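PDB 5TVA: 6-carboxyhexanoate--CoA ligase from Aquifex aeolicus, which is a single-chain CoA ligase of the BioW family, modelled with adenosine monophosphate and coenzyme A bound. Local coordinates for residues Glu91-Lys96 against Val216-Arg221; Gly110-Ala115 against Arg125-Lys130; Ala115-Ile120 against Glu226-Leu231. One frame throughout, in Å; residues are numbered along the deposited sequence.

Contact 1: residues Glu91-Lys96 against Val216-Arg221; sequences EEVAKK and VYFVSR. With AMP (adenosine monophosphate), chain C.
Val93 and Phe218 carry this contact, with a methyl group set at the rim of a phenyl ring. Val93 CG1 is 4.0 Å from Phe218 CE1 and only slightly farther from CD1 of the same ring. It lies near the ring plane, so the methyl meets the edge rather than the pi face. That branch stands anti to the backbone N of Val93 (chi1 170°), and this torsion aims it at the ring while CG2 takes another direction. The helix adds a backbone surface one residue on: Ala94 CA comes within 4.4 Å of Phe218 CE1. The two chains stay well apart, the CA atoms of Ala94 and Phe218 being 8.8 Å from each other, so the ring spans the gap between helix and strand. Apolar carbons carry the contact, although Val93 O also comes near the ring.

Val216 CG1, two residues back in the same strand, covers part of one face of the Phe218 ring, 3.9 Å above its plane and displaced toward the rim. Farther out, Met118 of strand 116-119 touches Val93, Val216 and Phe218, while Leu84 of helix 73-85 touches both Ala94 and Phe218; these add further apolar neighbours.

Tyr217, between the two inward residues, leaves the opposite side of the strand. Its OH is 3.1 Å from AMP C2, which lies obliquely to the tyrosine ring, and the hydroxyl is hydrogen-bonded to Thr136. One strand thus offers Phe218 to a helix and Tyr217 to a nucleotide. This is the layered alpha/beta pattern: helix 91-102 covers one face of the mixed sheet, and AMP lies by the starting end of the strand, reached by Tyr217 from the face opposite Phe218.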
loop_
_atom_site.group_PDB
_atom_site.type_symbol
_atom_site.label_atom_id
_atom_site.label_comp_id
_atom_site.label_asym_id
_atom_site.label_seq_id
_atom_site.Cartn_x
_atom_site.Cartn_y
_atom_site.Cartn_z
ATOM N N GLU A 91 0.686 -5.822 21.712
ATOM C CA GLU A 91 -0.270 -6.728 21.094
ATOM C C GLU A 91 -1.638 -6.082 20.926
ATOM O O GLU A 91 -2.277 -6.238 19.879
ATOM C CB GLU A 91 -0.370 -8.007 21.921
ATOM C CG GLU A 91 -1.295 -9.052 21.344
ATOM C CD GLU A 91 -1.247 -10.356 22.118
ATOM O OE1 GLU A 91 -2.053 -10.527 23.059
ATOM O OE2 GLU A 91 -0.397 -11.214 21.777
ATOM N N GLU A 92 -2.102 -5.349 21.940
ATOM C CA GLU A 92 -3.433 -4.749 21.879
ATOM C C GLU A 92 -3.510 -3.667 20.814
ATOM O O GLU A 92 -4.587 -3.416 20.263
ATOM C CB GLU A 92 -3.837 -4.161 23.235
ATOM C CG GLU A 92 -3.698 -5.114 24.444
ATOM C CD GLU A 92 -2.270 -5.613 24.707
ATOM O OE1 GLU A 92 -2.127 -6.684 25.348
ATOM O OE2 GLU A 92 -1.299 -4.943 24.277
ATOM N N VAL A 93 -2.390 -3.004 20.529
ATOM C CA VAL A 93 -2.357 -2.065 19.414
ATOM C C VAL A 93 -2.513 -2.813 18.096
ATOM O O VAL A 93 -3.360 -2.470 17.266
ATOM C CB VAL A 93 -1.061 -1.234 19.451
ATOM C CG1 VAL A 93 -0.914 -0.424 18.163
ATOM C CG2 VAL A 93 -1.043 -0.327 20.687
ATOM N N ALA A 94 -1.704 -3.858 17.893
ATOM C CA ALA A 94 -1.850 -4.675 16.692
ATOM C C ALA A 94 -3.278 -5.195 16.553
ATOM O O ALA A 94 -3.832 -5.212 15.445
ATOM C CB ALA A 94 -0.849 -5.832 16.710
ATOM N N LYS A 95 -3.908 -5.579 17.673
ATOM C CA LYS A 95 -5.243 -6.176 17.607
ATOM C C LYS A 95 -6.300 -5.149 17.225
ATOM O O LYS A 95 -7.245 -5.471 16.491
ATOM C CB LYS A 95 -5.596 -6.849 18.938
ATOM C CG LYS A 95 -4.920 -8.213 19.137
ATOM C CD LYS A 95 -4.821 -8.601 20.608
ATOM C CE LYS A 95 -6.171 -8.956 21.199
ATOM N NZ LYS A 95 -6.751 -10.184 20.592
ATOM N N LYS A 96 -6.159 -3.905 17.701
ATOM C CA LYS A 96 -7.152 -2.883 17.376
ATOM C C LYS A 96 -7.087 -2.506 15.903
ATOM O O LYS A 96 -8.125 -2.258 15.274
ATOM C CB LYS A 96 -6.969 -1.648 18.262
ATOM C CG LYS A 96 -7.923 -0.502 17.897
ATOM C CD LYS A 96 -8.504 0.190 19.125
ATOM C CE LYS A 96 -9.806 -0.484 19.580
ATOM N NZ LYS A 96 -11.021 0.056 18.888
ATOM N N VAL A 216 -3.476 -0.115 7.632
ATOM C CA VAL A 216 -3.140 0.576 8.866
ATOM C C VAL A 216 -1.634 0.781 8.862
ATOM O O VAL A 216 -0.873 -0.189 8.722
ATOM C CB VAL A 216 -3.600 -0.196 10.116
ATOM C CG1 VAL A 216 -3.156 0.544 11.401
ATOM C CG2 VAL A 216 -5.114 -0.363 10.102
ATOM N N TYR A 217 -1.208 2.044 8.992
ATOM C CA TYR A 217 0.199 2.398 9.122
ATOM C C TYR A 217 0.498 2.640 10.596
ATOM O O TYR A 217 -0.148 3.492 11.231
ATOM C CB TYR A 217 0.535 3.653 8.315
ATOM C CG TYR A 217 0.411 3.576 6.806
ATOM C CD1 TYR A 217 0.248 2.352 6.148
ATOM C CD2 TYR A 217 0.480 4.740 6.026
ATOM C CE1 TYR A 217 0.146 2.290 4.776
ATOM C CE2 TYR A 217 0.372 4.685 4.634
ATOM C CZ TYR A 217 0.204 3.447 4.015
ATOM O OH TYR A 217 0.104 3.355 2.635
ATOM N N PHE A 218 1.499 1.932 11.137
ATOM C CA PHE A 218 1.888 2.107 12.540
ATOM C C PHE A 218 3.011 3.139 12.610
ATOM O O PHE A 218 4.123 2.880 12.124
ATOM C CB PHE A 218 2.309 0.776 13.160
ATOM C CG PHE A 218 1.198 -0.246 13.199
ATOM C CD1 PHE A 218 0.282 -0.256 14.236
ATOM C CD2 PHE A 218 1.047 -1.176 12.166
ATOM C CE1 PHE A 218 -0.750 -1.179 14.258
ATOM C CE2 PHE A 218 0.016 -2.104 12.188
ATOM C CZ PHE A 218 -0.869 -2.111 13.231
ATOM N N VAL A 219 2.719 4.310 13.202
ATOM C CA VAL A 219 3.638 5.448 13.214
ATOM C C VAL A 219 3.818 5.996 14.629
ATOM O O VAL A 219 2.902 5.976 15.453
ATOM C CB VAL A 219 3.162 6.605 12.292
ATOM C CG1 VAL A 219 3.026 6.152 10.832
ATOM C CG2 VAL A 219 1.862 7.208 12.811
ATOM N N SER A 220 5.009 6.522 14.894
ATOM C CA SER A 220 5.271 7.225 16.145
ATOM C C SER A 220 4.701 8.638 16.047
ATOM O O SER A 220 5.059 9.382 15.127
ATOM C CB SER A 220 6.769 7.259 16.416
ATOM O OG SER A 220 7.028 7.662 17.747
ATOM N N ARG A 221 3.795 9.001 16.967
ATOM C CA ARG A 221 3.148 10.306 16.856
ATOM C C ARG A 221 4.155 11.447 16.780
ATOM O O ARG A 221 3.904 12.441 16.093
ATOM C CB ARG A 221 2.181 10.587 18.012
ATOM C CG ARG A 221 1.303 11.792 17.668
ATOM C CD ARG A 221 0.727 12.512 18.860
ATOM N NE ARG A 221 -0.635 12.122 19.220
ATOM C CZ ARG A 221 -1.703 12.915 19.125
ATOM N NH1 ARG A 221 -1.590 14.151 18.651
ATOM N NH2 ARG A 221 -2.895 12.458 19.493
HETATM P P AMP C . -5.748 -1.644 -3.033
HETATM O O1P AMP C . -4.267 -1.859 -2.807
HETATM O O2P AMP C . -5.966 -0.669 -4.172
HETATM O O3P AMP C . -6.639 -2.881 -3.017
HETATM O "O5'" AMP C . -6.286 -0.874 -1.740
HETATM C "C5'" AMP C . -6.523 -1.539 -0.500
HETATM C "C4'" AMP C . -6.995 -0.544 0.535
HETATM O "O4'" AMP C . -5.858 0.245 0.977
HETATM C "C3'" AMP C . -8.024 0.463 0.017
HETATM O "O3'" AMP C . -9.359 0.053 0.253
HETATM C "C2'" AMP C . -7.669 1.769 0.712
HETATM O "O2'" AMP C . -8.346 1.866 1.956
HETATM C "C1'" AMP C . -6.168 1.614 0.971
HETATM N N9 AMP C . -5.331 2.272 -0.060
HETATM C C8 AMP C . -5.489 2.213 -1.396
HETATM N N7 AMP C . -4.544 2.955 -2.036
HETATM C C5 AMP C . -3.747 3.515 -1.106
HETATM C C6 AMP C . -2.542 4.387 -1.083
HETATM N N6 AMP C . -1.974 4.860 -2.215
HETATM N N1 AMP C . -2.027 4.719 0.133
HETATM C C2 AMP C . -2.574 4.284 1.277
HETATM N N3 AMP C . -3.657 3.490 1.326
HETATM C C4 AMP C . -4.277 3.066 0.197
#

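Contact 2: residues Gly110-Ala115 against Arg125-Lys130; sequences GNMRGA and RLEEDK. With AMP (adenosine monophosphate), chain C.
The thioether of Met112 reaches across to Arg125 and Lys130, and the close packing is concentrated there. Met112 CE rests 3.4 Å from Lys130 O, and Met112 SD lies 3.7 Å from Arg125 NH2, oblique to the guanidinium plane. A bend at the last torsion of the methionine (chi3 67°) folds the methyl back so that sulfur and methyl both face the 125-130 turn.

That turn is braced internally. Arg125 presents its side to Glu127, NE at 2.6 Å and NH2 at 2.8 Å from the same atom, Glu127 OE2. The acceptor is only 3° out of the guanidinium plane, although the N-H directions are bent, 148° for the NE bond. Lys130 CD lies over the rim of one guanidinium face, and Lys130 NZ donates to Glu127 O at 3.0 Å. The other carboxylate oxygen, Glu127 OE1, bonds Leu117 N, and Arg125 NH1 bonds Ala105 O, so both charged ends are held from more than one direction.

The outer side is looser. Arg113 NH1 and Asp129 OD2, oppositely charged, remain 4.8 Å apart, too far for a salt bridge, and Arg113 makes only a weak, long ion pair with coenzyme A.

On the nucleotide side, AMP O2' lies 3.1 Å from Met112 O, and Gly114 O is nearly as close; which carbonyl receives the proton is unsettled. The chemistry is therefore divided: the 110-115 backbone meets the ribose of AMP, while the Met112 thioether packs against a backbone carbonyl and the guanidinium, with just behind them a carboxylate whose negative charge is probably offset by its two-nitrogen arginine clasp.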
loop_
_atom_site.group_PDB
_atom_site.type_symbol
_atom_site.label_atom_id
_atom_site.label_comp_id
_atom_site.label_asym_id
_atom_site.label_seq_id
_atom_site.Cartn_x
_atom_site.Cartn_y
_atom_site.Cartn_z
ATOM N N GLY A 110 -18.137 1.045 4.440
ATOM C CA GLY A 110 -17.306 0.778 3.290
ATOM C C GLY A 110 -15.825 0.915 3.581
ATOM O O GLY A 110 -15.366 0.997 4.727
ATOM N N ASN A 111 -15.063 0.926 2.494
ATOM C CA ASN A 111 -13.628 1.107 2.592
ATOM C C ASN A 111 -13.278 2.588 2.645
ATOM O O ASN A 111 -14.061 3.460 2.256
ATOM C CB ASN A 111 -12.919 0.457 1.407
ATOM C CG ASN A 111 -13.331 -0.975 1.209
ATOM O OD1 ASN A 111 -12.821 -1.876 1.877
ATOM N ND2 ASN A 111 -14.270 -1.197 0.294
ATOM N N MET A 112 -12.079 2.862 3.145
ATOM C CA MET A 112 -11.523 4.195 3.060
ATOM C C MET A 112 -10.920 4.413 1.672
ATOM O O MET A 112 -10.755 3.484 0.883
ATOM C CB MET A 112 -10.471 4.400 4.153
ATOM C CG MET A 112 -10.991 4.282 5.591
ATOM S SD MET A 112 -9.615 4.201 6.767
ATOM C CE MET A 112 -8.943 5.850 6.578
ATOM N N ARG A 113 -10.605 5.668 1.369
ATOM C CA ARG A 113 -9.817 6.001 0.196
ATOM C C ARG A 113 -8.335 6.069 0.508
ATOM O O ARG A 113 -7.575 6.658 -0.267
ATOM C CB ARG A 113 -10.279 7.328 -0.408
ATOM C CG ARG A 113 -11.757 7.367 -0.772
ATOM C CD ARG A 113 -12.205 8.758 -1.217
ATOM N NE ARG A 113 -13.544 9.020 -0.715
ATOM C CZ ARG A 113 -13.834 9.905 0.235
ATOM N NH1 ARG A 113 -12.876 10.661 0.765
ATOM N NH2 ARG A 113 -15.091 10.054 0.635
ATOM N N GLY A 114 -7.914 5.485 1.620
ATOM C CA GLY A 114 -6.533 5.612 2.047
ATOM C C GLY A 114 -6.322 4.902 3.363
ATOM O O GLY A 114 -7.204 4.206 3.862
ATOM N N ALA A 115 -5.139 5.094 3.928
ATOM C CA ALA A 115 -4.713 4.301 5.068
ATOM C C ALA A 115 -5.025 5.002 6.392
ATOM O O ALA A 115 -5.079 6.241 6.477
ATOM C CB ALA A 115 -3.217 3.990 4.966
ATOM N N ARG A 125 -6.317 6.603 16.242
ATOM C CA ARG A 125 -6.278 6.990 14.836
ATOM C C ARG A 125 -5.919 8.468 14.713
ATOM O O ARG A 125 -6.663 9.323 15.198
ATOM C CB ARG A 125 -7.633 6.713 14.189
ATOM C CG ARG A 125 -7.949 5.227 14.065
ATOM C CD ARG A 125 -9.318 4.975 13.447
ATOM N NE ARG A 125 -9.445 5.498 12.088
ATOM C CZ ARG A 125 -10.410 5.132 11.252
ATOM N NH1 ARG A 125 -11.313 4.246 11.645
ATOM N NH2 ARG A 125 -10.465 5.626 10.020
ATOM N N LEU A 126 -4.808 8.768 14.022
ATOM C CA LEU A 126 -4.283 10.130 13.901
ATOM C C LEU A 126 -4.668 10.835 12.605
ATOM O O LEU A 126 -4.497 12.059 12.511
ATOM C CB LEU A 126 -2.752 10.125 13.998
ATOM C CG LEU A 126 -2.126 9.377 15.179
ATOM C CD1 LEU A 126 -0.600 9.398 15.104
ATOM C CD2 LEU A 126 -2.598 9.955 16.506
ATOM N N GLU A 127 -5.150 10.110 11.592
ATOM C CA GLU A 127 -5.569 10.793 10.376
ATOM C C GLU A 127 -6.753 11.707 10.683
ATOM O O GLU A 127 -7.626 11.376 11.494
ATOM C CB GLU A 127 -5.918 9.784 9.272
ATOM C CG GLU A 127 -7.226 9.036 9.450
ATOM C CD GLU A 127 -7.098 7.804 10.325
ATOM O OE1 GLU A 127 -5.991 7.560 10.869
ATOM O OE2 GLU A 127 -8.108 7.065 10.457
ATOM N N GLU A 128 -6.763 12.880 10.042
ATOM C CA GLU A 128 -7.812 13.866 10.295
ATOM C C GLU A 128 -9.117 13.458 9.638
ATOM O O GLU A 128 -10.197 13.629 10.219
ATOM C CB GLU A 128 -7.384 15.236 9.765
ATOM C CG GLU A 128 -6.564 16.035 10.714
ATOM C CD GLU A 128 -7.368 16.448 11.907
ATOM O OE1 GLU A 128 -8.545 16.838 11.716
ATOM O OE2 GLU A 128 -6.830 16.357 13.028
ATOM N N ASP A 129 -9.037 12.955 8.408
ATOM C CA ASP A 129 -10.209 12.563 7.632
ATOM C C ASP A 129 -10.258 11.042 7.643
ATOM O O ASP A 129 -9.517 10.382 6.912
ATOM C CB ASP A 129 -10.143 13.119 6.216
ATOM C CG ASP A 129 -11.381 12.800 5.408
ATOM O OD1 ASP A 129 -12.052 11.794 5.732
ATOM O OD2 ASP A 129 -11.675 13.543 4.440
ATOM N N LYS A 130 -11.144 10.493 8.470
ATOM C CA LYS A 130 -11.218 9.054 8.653
ATOM C C LYS A 130 -11.972 8.354 7.525
ATOM O O LYS A 130 -11.957 7.122 7.462
ATOM C CB LYS A 130 -11.846 8.750 10.022
ATOM C CG LYS A 130 -11.246 9.626 11.125
ATOM C CD LYS A 130 -11.524 9.098 12.525
ATOM C CE LYS A 130 -11.114 10.119 13.603
ATOM N NZ LYS A 130 -9.680 10.560 13.504
HETATM P P AMP C . -5.748 -1.644 -3.033
HETATM O O1P AMP C . -4.267 -1.859 -2.807
HETATM O O2P AMP C . -5.966 -0.669 -4.172
HETATM O O3P AMP C . -6.639 -2.881 -3.017
HETATM O "O5'" AMP C . -6.286 -0.874 -1.740
HETATM C "C5'" AMP C . -6.523 -1.539 -0.500
HETATM C "C4'" AMP C . -6.995 -0.544 0.535
HETATM O "O4'" AMP C . -5.858 0.245 0.977
HETATM C "C3'" AMP C . -8.024 0.463 0.017
HETATM O "O3'" AMP C . -9.359 0.053 0.253
HETATM C "C2'" AMP C . -7.669 1.769 0.712
HETATM O "O2'" AMP C . -8.346 1.866 1.956
HETATM C "C1'" AMP C . -6.168 1.614 0.971
HETATM N N9 AMP C . -5.331 2.272 -0.060
HETATM C C8 AMP C . -5.489 2.213 -1.396
HETATM N N7 AMP C . -4.544 2.955 -2.036
HETATM C C5 AMP C . -3.747 3.515 -1.106
HETATM C C6 AMP C . -2.542 4.387 -1.083
HETATM N N6 AMP C . -1.974 4.860 -2.215
HETATM N N1 AMP C . -2.027 4.719 0.133
HETATM C C2 AMP C . -2.574 4.284 1.277
HETATM N N3 AMP C . -3.657 3.490 1.326
HETATM C C4 AMP C . -4.277 3.066 0.197
#

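Contact 3: residues Ala115-Ile120 against Glu226-Leu231; sequences AVLMDI and EIIECL. With AMP (adenosine monophosphate), chain C.
Leu117 and Ile228 mark the closest backbone approach, their CA atoms 9.2 Å apart, a separation bridged wholly by side chains. Strand 116-119 is an outermost strand of the mixed sheet, and helix 224-233 lies against its face, a helix-on-sheet layer of the alpha/beta type. The helix is regular where it meets the strand, as the bond from Leu231 N to Ile227 O (2.8 Å) attests.

From the strand, Leu117 carries the contact alone. Its two methyls divide the work: CD1 lies 3.9 Å from Ile228 CD1 and equally near CG1 of that isoleucine, whereas CD2 faces Leu231 CD1 at a looser 4.4 Å. Ile228 and Leu231 are three residues apart, almost one helical turn, so each meets one methyl of the leucine fork. Although the CB of Ile228 is not aimed at the strand, its outer chain runs extended through chi2 (-172°), and this carries CD1 over to Leu117. The two side chains meet at a slant in an apolar contact, methyl against methyl and methylene.

The next strand residue, Met118, projects from the other face onto helix 91-102, so helices cover the strand on both faces. The helix end of the contact is tied down covalently: Cys230 forms a disulfide with Cys173 of helix 158-173, and Leu231 also touches that helix. The strand is held at Leu117 by the backbone of Leu126.

At the start of the segment the chain turns to the nucleotide, where Ala115 N is 3.4 Å from AMP N3 and the methyl of Ala115, CB, stands 3.7 Å from that same ring nitrogen.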
loop_
_atom_site.group_PDB
_atom_site.type_symbol
_atom_site.label_atom_id
_atom_site.label_comp_id
_atom_site.label_asym_id
_atom_site.label_seq_id
_atom_site.Cartn_x
_atom_site.Cartn_y
_atom_site.Cartn_z
ATOM N N ALA A 115 -5.139 5.094 3.928
ATOM C CA ALA A 115 -4.713 4.301 5.068
ATOM C C ALA A 115 -5.025 5.002 6.392
ATOM O O ALA A 115 -5.079 6.241 6.477
ATOM C CB ALA A 115 -3.217 3.990 4.966
ATOM N N VAL A 116 -5.265 4.175 7.421
ATOM C CA VAL A 116 -5.270 4.623 8.811
ATOM C C VAL A 116 -3.840 4.900 9.259
ATOM O O VAL A 116 -2.920 4.117 8.978
ATOM C CB VAL A 116 -5.903 3.550 9.720
ATOM C CG1 VAL A 116 -5.701 3.893 11.210
ATOM C CG2 VAL A 116 -7.386 3.331 9.394
ATOM N N LEU A 117 -3.645 6.017 9.983
ATOM C CA LEU A 117 -2.387 6.315 10.682
ATOM C C LEU A 117 -2.611 6.025 12.164
ATOM O O LEU A 117 -3.268 6.801 12.869
ATOM C CB LEU A 117 -1.952 7.766 10.465
ATOM C CG LEU A 117 -1.554 8.110 9.025
ATOM C CD1 LEU A 117 -1.375 9.583 8.846
ATOM C CD2 LEU A 117 -0.291 7.391 8.629
ATOM N N MET A 118 -2.060 4.914 12.640
ATOM C CA MET A 118 -2.273 4.480 14.015
ATOM C C MET A 118 -1.055 4.778 14.881
ATOM O O MET A 118 0.070 4.367 14.554
ATOM C CB MET A 118 -2.600 2.986 14.067
ATOM C CG MET A 118 -2.593 2.418 15.475
ATOM S SD MET A 118 -3.491 0.865 15.634
ATOM C CE MET A 118 -5.152 1.408 15.232
ATOM N N ASP A 119 -1.290 5.482 15.994
ATOM C CA ASP A 119 -0.295 5.673 17.046
ATOM C C ASP A 119 0.230 4.334 17.569
ATOM O O ASP A 119 -0.538 3.592 18.188
ATOM C CB ASP A 119 -0.935 6.491 18.182
ATOM C CG ASP A 119 0.084 7.099 19.137
ATOM O OD1 ASP A 119 1.074 6.423 19.478
ATOM O OD2 ASP A 119 -0.108 8.282 19.534
ATOM N N ILE A 120 1.519 4.015 17.344
ATOM C CA ILE A 120 2.075 2.729 17.793
ATOM C C ILE A 120 1.831 2.515 19.273
ATOM O O ILE A 120 1.609 1.384 19.727
ATOM C CB ILE A 120 3.589 2.635 17.526
ATOM C CG1 ILE A 120 4.285 3.946 17.907
ATOM C CG2 ILE A 120 3.922 1.970 16.179
ATOM C CD1 ILE A 120 5.751 3.918 17.635
ATOM N N GLU A 226 6.351 14.761 9.718
ATOM C CA GLU A 226 7.354 14.426 8.730
ATOM C C GLU A 226 6.933 13.186 7.937
ATOM O O GLU A 226 7.205 13.092 6.737
ATOM C CB GLU A 226 8.710 14.223 9.408
ATOM C CG GLU A 226 9.201 15.398 10.355
ATOM C CD GLU A 226 8.415 15.570 11.682
ATOM O OE1 GLU A 226 8.119 16.725 12.046
ATOM O OE2 GLU A 226 8.113 14.585 12.382
ATOM N N ILE A 227 6.238 12.248 8.584
ATOM C CA ILE A 227 5.826 11.019 7.909
ATOM C C ILE A 227 4.825 11.328 6.815
ATOM O O ILE A 227 4.979 10.869 5.673
ATOM C CB ILE A 227 5.267 9.995 8.914
ATOM C CG1 ILE A 227 6.416 9.444 9.784
ATOM C CG2 ILE A 227 4.563 8.854 8.171
ATOM C CD1 ILE A 227 5.948 8.544 10.895
ATOM N N ILE A 228 3.802 12.134 7.138
ATOM C CA ILE A 228 2.786 12.501 6.152
ATOM C C ILE A 228 3.415 13.243 4.983
ATOM O O ILE A 228 3.122 12.958 3.815
ATOM C CB ILE A 228 1.671 13.340 6.798
ATOM C CG1 ILE A 228 1.007 12.576 7.937
ATOM C CG2 ILE A 228 0.620 13.739 5.750
ATOM C CD1 ILE A 228 -0.218 13.277 8.478
ATOM N N GLU A 229 4.286 14.212 5.272
ATOM C CA GLU A 229 4.981 14.888 4.188
ATOM C C GLU A 229 5.715 13.890 3.297
ATOM O O GLU A 229 5.712 14.023 2.071
ATOM C CB GLU A 229 5.958 15.916 4.747
ATOM C CG GLU A 229 6.729 16.633 3.684
ATOM C CD GLU A 229 7.673 17.686 4.261
ATOM O OE1 GLU A 229 8.581 17.318 5.032
ATOM O OE2 GLU A 229 7.496 18.892 3.958
ATOM N N CYS A 230 6.386 12.908 3.901
ATOM C CA CYS A 230 7.168 11.954 3.121
ATOM C C CYS A 230 6.259 11.074 2.277
ATOM O O CYS A 230 6.497 10.893 1.076
ATOM C CB CYS A 230 8.036 11.096 4.043
ATOM S SG CYS A 230 9.193 10.027 3.185
ATOM N N LEU A 231 5.186 10.559 2.884
ATOM C CA LEU A 231 4.284 9.670 2.161
ATOM C C LEU A 231 3.670 10.363 0.952
ATOM O O LEU A 231 3.436 9.723 -0.081
ATOM C CB LEU A 231 3.178 9.156 3.091
ATOM C CG LEU A 231 3.575 8.273 4.272
ATOM C CD1 LEU A 231 2.403 8.107 5.245
ATOM C CD2 LEU A 231 4.063 6.928 3.759
HETATM P P AMP C . -5.748 -1.644 -3.033
HETATM O O1P AMP C . -4.267 -1.859 -2.807
HETATM O O2P AMP C . -5.966 -0.669 -4.172
HETATM O O3P AMP C . -6.639 -2.881 -3.017
HETATM O "O5'" AMP C . -6.286 -0.874 -1.740
HETATM C "C5'" AMP C . -6.523 -1.539 -0.500
HETATM C "C4'" AMP C . -6.995 -0.544 0.535
HETATM O "O4'" AMP C . -5.858 0.245 0.977
HETATM C "C3'" AMP C . -8.024 0.463 0.017
HETATM O "O3'" AMP C . -9.359 0.053 0.253
HETATM C "C2'" AMP C . -7.669 1.769 0.712
HETATM O "O2'" AMP C . -8.346 1.866 1.956
HETATM C "C1'" AMP C . -6.168 1.614 0.971
HETATM N N9 AMP C . -5.331 2.272 -0.060
HETATM C C8 AMP C . -5.489 2.213 -1.396
HETATM N N7 AMP C . -4.544 2.955 -2.036
HETATM C C5 AMP C . -3.747 3.515 -1.106
HETATM C C6 AMP C . -2.542 4.387 -1.083
HETATM N N6 AMP C . -1.974 4.860 -2.215
HETATM N N1 AMP C . -2.027 4.719 0.133
HETATM C C2 AMP C . -2.574 4.284 1.277
HETATM N N3 AMP C . -3.657 3.490 1.326
HETATM C C4 AMP C . -4.277 3.066 0.197
#

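From the N terminus, helix 91-102 opens contact 1, which closes only at strand 214-219, spanning 119 intervening residues. Contact 2 is nested inside that long loop and joins the chain just before strand 116-119 to the turn after it, with nine residues between. Contact 3 starts from the same strand, shares Ala115 with contact 2, and ends on helix 224-233; it therefore crosses both others. Strands 116-119 and 214-219 are parallel neighbours, Tyr217 N being probably hydrogen-bonded to Val116 O (2.7 Å). Contacts 1 and 3 thus bring helices to this sheet, while contact 2 packs together the loops before and after its outermost strand, and all three have segments bordering AMP.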